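CPI (Ascaris lumbricoides, PDB 4IT7) probably inhibits cysteine endopeptidases, as a roundworm member of the cystatin family of protease inhibitors. Local coordinates at residues A21-A26 with L60-A65; T91-E96 with T106-K111. One frame throughout, in Å; residues are numbered along the deposited sequence.

Contact 1: A21-A26 with L60-A65; sequences ALAGKA and LELLIA
With CG set anti to the carbonyl carbon in both L60 (chi1 -48°) and L62 (chi1 -57°), two leucines of one strand stand up from the sheet and bring their methyl branches to the helix. L60 uses one branch: its CD1 lies against the backbone between L22 and A23, 3.8 Å from A23 N, and the same methyl is 4.1 Å from A23 CB. L62 uses both. Its CD2 meets A23 CB at 3.6 Å, while CD1 reaches one turn further along the helix to A26 CB at 3.9 Å. A23 CB therefore faces the gap between the two leucines and touches a methyl of each, and L22 CB adds a looser touch on L60 CD1. The short axes run 9.9 Å apart at an angle of 64°, so the helix lies across the strand, as in the cystatin fold, where an antiparallel sheet wraps round a single long helix. V92 of the next strand continues the surface, touching both A26 and L62. No hydrogen bond links the two segments, and all five touching residues are buried; what holds helix to sheet here is apolar contact, with small alanine side chains letting leucine methyls come close to the helix backbone.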
loop_
_atom_site.group_PDB
_atom_site.type_symbol
_atom_site.label_atom_id
_atom_site.label_comp_id
_atom_site.label_asym_id
_atom_site.label_seq_id
_atom_site.Cartn_x
_atom_site.Cartn_y
_atom_site.Cartn_z
ATOM N N ALA A 21 0.869 -8.198 -4.537
ATOM C CA ALA A 21 2.268 -8.157 -4.037
ATOM C C ALA A 21 2.694 -6.734 -3.803
ATOM O O ALA A 21 3.163 -6.396 -2.711
ATOM C CB ALA A 21 3.212 -8.808 -5.041
ATOM N N LEU A 22 2.497 -5.880 -4.806
ATOM C CA LEU A 22 2.870 -4.495 -4.632
ATOM C C LEU A 22 2.118 -3.778 -3.483
ATOM O O LEU A 22 2.753 -3.016 -2.724
ATOM C CB LEU A 22 2.709 -3.689 -5.923
ATOM C CG LEU A 22 3.619 -3.879 -7.141
ATOM C CD1 LEU A 22 3.277 -2.803 -8.156
ATOM C CD2 LEU A 22 5.122 -3.962 -6.868
ATOM N N ALA A 23 0.791 -4.001 -3.364
ATOM C CA ALA A 23 -0.012 -3.405 -2.253
ATOM C C ALA A 23 0.587 -3.860 -0.896
ATOM O O ALA A 23 0.730 -3.072 0.006
ATOM C CB ALA A 23 -1.492 -3.775 -2.364
ATOM N N GLY A 24 0.979 -5.124 -0.817
ATOM C CA GLY A 24 1.522 -5.702 0.381
ATOM C C GLY A 24 2.763 -4.949 0.779
ATOM O O GLY A 24 2.962 -4.648 1.943
ATOM N N LYS A 25 3.587 -4.635 -0.208
ATOM C CA LYS A 25 4.846 -3.976 0.053
ATOM C C LYS A 25 4.568 -2.546 0.418
ATOM O O LYS A 25 5.280 -1.986 1.282
ATOM C CB LYS A 25 5.822 -4.068 -1.129
ATOM C CG LYS A 25 6.522 -5.419 -1.289
ATOM C CD LYS A 25 7.574 -5.432 -2.431
ATOM C CE LYS A 25 6.929 -5.673 -3.793
ATOM N NZ LYS A 25 7.865 -5.710 -4.988
ATOM N N ALA A 26 3.553 -1.938 -0.205
ATOM C CA ALA A 26 3.247 -0.539 0.102
ATOM C C ALA A 26 2.711 -0.433 1.566
ATOM O O ALA A 26 3.013 0.540 2.279
ATOM C CB ALA A 26 2.238 0.032 -0.883
ATOM N N LEU A 60 -1.497 3.118 -6.700
ATOM C CA LEU A 60 -2.495 2.343 -5.996
ATOM C C LEU A 60 -3.201 3.225 -5.000
ATOM O O LEU A 60 -2.594 4.139 -4.432
ATOM C CB LEU A 60 -1.871 1.133 -5.242
ATOM C CG LEU A 60 -0.890 0.197 -5.942
ATOM C CD1 LEU A 60 -0.280 -0.760 -4.938
ATOM C CD2 LEU A 60 -1.580 -0.572 -7.064
ATOM N N GLU A 61 -4.494 2.946 -4.816
ATOM C CA GLU A 61 -5.232 3.506 -3.711
ATOM C C GLU A 61 -5.594 2.341 -2.854
ATOM O O GLU A 61 -6.241 1.416 -3.312
ATOM C CB GLU A 61 -6.513 4.146 -4.168
ATOM C CG GLU A 61 -6.407 5.566 -4.680
ATOM C CD GLU A 61 -7.782 6.035 -5.159
ATOM O OE1 GLU A 61 -8.344 5.407 -6.079
ATOM O OE2 GLU A 61 -8.331 6.996 -4.595
ATOM N N LEU A 62 -5.180 2.417 -1.590
ATOM C CA LEU A 62 -5.398 1.373 -0.626
ATOM C C LEU A 62 -6.331 1.897 0.435
ATOM O O LEU A 62 -6.154 3.016 0.947
ATOM C CB LEU A 62 -4.049 0.960 0.023
ATOM C CG LEU A 62 -2.951 0.492 -0.970
ATOM C CD1 LEU A 62 -1.631 0.209 -0.258
ATOM C CD2 LEU A 62 -3.376 -0.750 -1.719
ATOM N N LEU A 63 -7.319 1.083 0.778
ATOM C CA LEU A 63 -8.164 1.375 1.920
ATOM C C LEU A 63 -7.585 0.584 3.085
ATOM O O LEU A 63 -7.520 -0.670 3.021
ATOM C CB LEU A 63 -9.613 0.908 1.642
ATOM C CG LEU A 63 -10.570 1.029 2.824
ATOM C CD1 LEU A 63 -10.659 2.482 3.273
ATOM C CD2 LEU A 63 -11.948 0.430 2.451
ATOM N N ILE A 64 -7.174 1.280 4.154
ATOM C CA ILE A 64 -6.490 0.600 5.250
ATOM C C ILE A 64 -7.209 0.848 6.577
ATOM O O ILE A 64 -7.843 1.905 6.751
ATOM C CB ILE A 64 -4.963 0.973 5.340
ATOM C CG1 ILE A 64 -4.770 2.386 5.904
ATOM C CG2 ILE A 64 -4.271 0.840 3.952
ATOM C CD1 ILE A 64 -3.376 2.640 6.444
ATOM N N ALA A 65 -7.074 -0.111 7.506
ATOM C CA ALA A 65 -7.670 0.015 8.845
ATOM C C ALA A 65 -6.675 -0.290 9.944
ATOM O O ALA A 65 -5.816 -1.124 9.741
ATOM C CB ALA A 65 -8.899 -0.900 8.992
#

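Contact 2: T91-E96 with T106-K111; sequences TVAIWE and TIKECK
Backbone hydrogen bonds carry most of the pairing between T91-E96 and T106-K111. A93 and T106 form an antiparallel hydrogen-bonded pair: A93 N gives to T106 O at 2.9 Å, and T106 N returns a bond to A93 O at 2.7 Å. At the other end T91 O takes K108 N at 2.7 Å and, weakly, E109 N, while T91 N donates to E109 O. Two residues thus face one, a classic beta bulge, which shifts the register by one within the hairpin of strands 88-97 and 102-112, the last two strands of the cystatin sheet. On the helix-facing side V92 and I107, a non-hydrogen-bonded pair, lie side by side, and V92 CG1, held anti to the backbone N (chi1 -169°), meets I107 CD1 at 3.8 Å; I107 also reaches R29 and I30 of the helix. At the bulge T91 CG2 comes within 4.1 Å of K108 CB. Among charged groups, K111 NZ and E109 OE2 form a salt bridge of 2.9 Å within their own strand. Covalently, C110 is joined to C90 by a disulfide. A water lies between T106 OG1, at 2.8 Å, and A93 O, to which it can donate.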
loop_
_atom_site.group_PDB
_atom_site.type_symbol
_atom_site.label_atom_id
_atom_site.label_comp_id
_atom_site.label_asym_id
_atom_site.label_seq_id
_atom_site.Cartn_x
_atom_site.Cartn_y
_atom_site.Cartn_z
ATOM N N THR A 91 -2.857 6.913 -1.159
ATOM C CA THR A 91 -2.327 6.885 -2.502
ATOM C C THR A 91 -0.806 6.585 -2.427
ATOM O O THR A 91 -0.032 7.236 -1.698
ATOM C CB THR A 91 -2.625 8.218 -3.192
ATOM O OG1 THR A 91 -4.034 8.427 -3.152
ATOM C CG2 THR A 91 -2.163 8.219 -4.654
ATOM N N VAL A 92 -0.418 5.540 -3.140
ATOM C CA VAL A 92 0.932 5.010 -3.147
ATOM C C VAL A 92 1.362 4.882 -4.612
ATOM O O VAL A 92 0.567 4.405 -5.448
ATOM C CB VAL A 92 1.012 3.601 -2.523
ATOM C CG1 VAL A 92 2.469 3.202 -2.304
ATOM C CG2 VAL A 92 0.265 3.536 -1.200
ATOM N N ALA A 93 2.587 5.336 -4.910
ATOM C CA ALA A 93 3.205 5.213 -6.220
ATOM C C ALA A 93 4.419 4.295 -6.107
ATOM O O ALA A 93 5.288 4.434 -5.217
ATOM C CB ALA A 93 3.575 6.578 -6.785
ATOM N N ILE A 94 4.427 3.279 -6.956
ATOM C CA ILE A 94 5.559 2.426 -7.033
ATOM C C ILE A 94 6.218 2.479 -8.412
ATOM O O ILE A 94 5.555 2.334 -9.456
ATOM C CB ILE A 94 5.317 1.013 -6.507
ATOM C CG1 ILE A 94 5.901 0.049 -7.481
ATOM C CG2 ILE A 94 3.858 0.750 -6.100
ATOM C CD1 ILE A 94 6.760 -0.969 -6.771
ATOM N N TRP A 95 7.529 2.739 -8.385
ATOM C CA TRP A 95 8.311 3.026 -9.569
ATOM C C TRP A 95 9.381 1.997 -9.746
ATOM O O TRP A 95 10.235 1.816 -8.863
ATOM C CB TRP A 95 8.908 4.423 -9.467
ATOM C CG TRP A 95 9.507 4.885 -10.755
ATOM C CD1 TRP A 95 9.232 4.408 -12.033
ATOM C CD2 TRP A 95 10.487 5.951 -10.942
ATOM N NE1 TRP A 95 9.951 5.091 -12.965
ATOM C CE2 TRP A 95 10.742 6.021 -12.375
ATOM C CE3 TRP A 95 11.173 6.828 -10.086
ATOM C CZ2 TRP A 95 11.644 6.943 -12.920
ATOM C CZ3 TRP A 95 12.070 7.753 -10.649
ATOM C CH2 TRP A 95 12.295 7.811 -12.028
ATOM N N GLU A 96 9.317 1.286 -10.871
ATOM C CA GLU A 96 10.282 0.231 -11.170
ATOM C C GLU A 96 11.130 0.452 -12.411
ATOM O O GLU A 96 10.621 0.751 -13.499
ATOM C CB GLU A 96 9.632 -1.129 -11.262
ATOM C CG GLU A 96 8.514 -1.357 -10.310
ATOM C CD GLU A 96 7.629 -2.471 -10.800
ATOM O OE1 GLU A 96 8.098 -3.600 -10.808
ATOM O OE2 GLU A 96 6.474 -2.217 -11.194
ATOM N N THR A 106 6.746 5.092 -3.031
ATOM C CA THR A 106 6.454 6.405 -2.459
ATOM C C THR A 106 5.035 6.430 -1.897
ATOM O O THR A 106 4.075 6.230 -2.642
ATOM C CB THR A 106 6.536 7.471 -3.550
ATOM O OG1 THR A 106 7.874 7.496 -4.064
ATOM C CG2 THR A 106 6.170 8.821 -3.029
ATOM N N ILE A 107 4.882 6.657 -0.593
ATOM C CA ILE A 107 3.535 6.926 -0.040
ATOM C C ILE A 107 3.242 8.366 -0.284
ATOM O O ILE A 107 3.904 9.206 0.292
ATOM C CB ILE A 107 3.405 6.705 1.472
ATOM C CG1 ILE A 107 4.098 5.412 1.930
ATOM C CG2 ILE A 107 1.918 6.796 1.881
ATOM C CD1 ILE A 107 3.621 4.153 1.236
ATOM N N LYS A 108 2.233 8.642 -1.096
ATOM C CA LYS A 108 1.982 9.959 -1.633
ATOM C C LYS A 108 1.147 10.827 -0.684
ATOM O O LYS A 108 1.367 12.045 -0.540
ATOM C CB LYS A 108 1.286 9.783 -2.984
ATOM C CG LYS A 108 1.792 10.690 -4.097
ATOM C CD LYS A 108 3.145 10.247 -4.619
ATOM C CE LYS A 108 3.806 11.371 -5.414
ATOM N NZ LYS A 108 4.347 12.499 -4.578
ATOM N N GLU A 109 0.181 10.192 -0.036
ATOM C CA GLU A 109 -0.694 10.838 0.939
ATOM C C GLU A 109 -1.547 9.730 1.499
ATOM O O GLU A 109 -1.902 8.828 0.752
ATOM C CB GLU A 109 -1.610 11.862 0.268
ATOM C CG GLU A 109 -2.946 11.266 -0.143
ATOM C CD GLU A 109 -3.868 12.253 -0.808
ATOM O OE1 GLU A 109 -3.409 13.350 -1.201
ATOM O OE2 GLU A 109 -5.069 11.928 -0.920
ATOM N N CYS A 110 -1.824 9.782 2.801
ATOM C CA CYS A 110 -2.977 9.094 3.446
ATOM C C CYS A 110 -3.991 10.110 4.035
ATOM O O CYS A 110 -3.615 11.178 4.514
ATOM C CB CYS A 110 -2.541 8.157 4.576
ATOM S SG CYS A 110 -1.481 6.738 4.166
ATOM N N LYS A 111 -5.268 9.787 4.010
ATOM C CA LYS A 111 -6.243 10.699 4.577
ATOM C C LYS A 111 -7.385 9.864 5.121
ATOM O O LYS A 111 -7.568 8.715 4.685
ATOM C CB LYS A 111 -6.748 11.668 3.514
ATOM C CG LYS A 111 -7.833 11.058 2.662
ATOM C CD LYS A 111 -8.098 11.875 1.416
ATOM C CE LYS A 111 -8.447 10.932 0.280
ATOM N NZ LYS A 111 -7.895 11.520 -0.965
HETATM O O HOH W 1 7.978 5.673 -6.142
#

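Overall arrangement
From the N terminus the chain enters helix 17-33 and then runs through strand 38-51 before strand 56-70 comes back across the helix; contact 1 closes this first, long loop of 33 residues between its segments. Only after it is complete does contact 2 open, and its much shorter loop, nine residues, turns strand 88-97 back into strand 102-112. The two loops are in series, neither nesting nor crossing. Their centres lie 9 Å apart and they meet directly, since strands 56-70 and 88-97 are sheet neighbours: L60 N lies 2.7 Å from V92 O, a probable hydrogen bond. L22 packs on I94 and I107 CD1 nears A26 O, so the helix covers strands 56-70, 88-97 and 102-112 together.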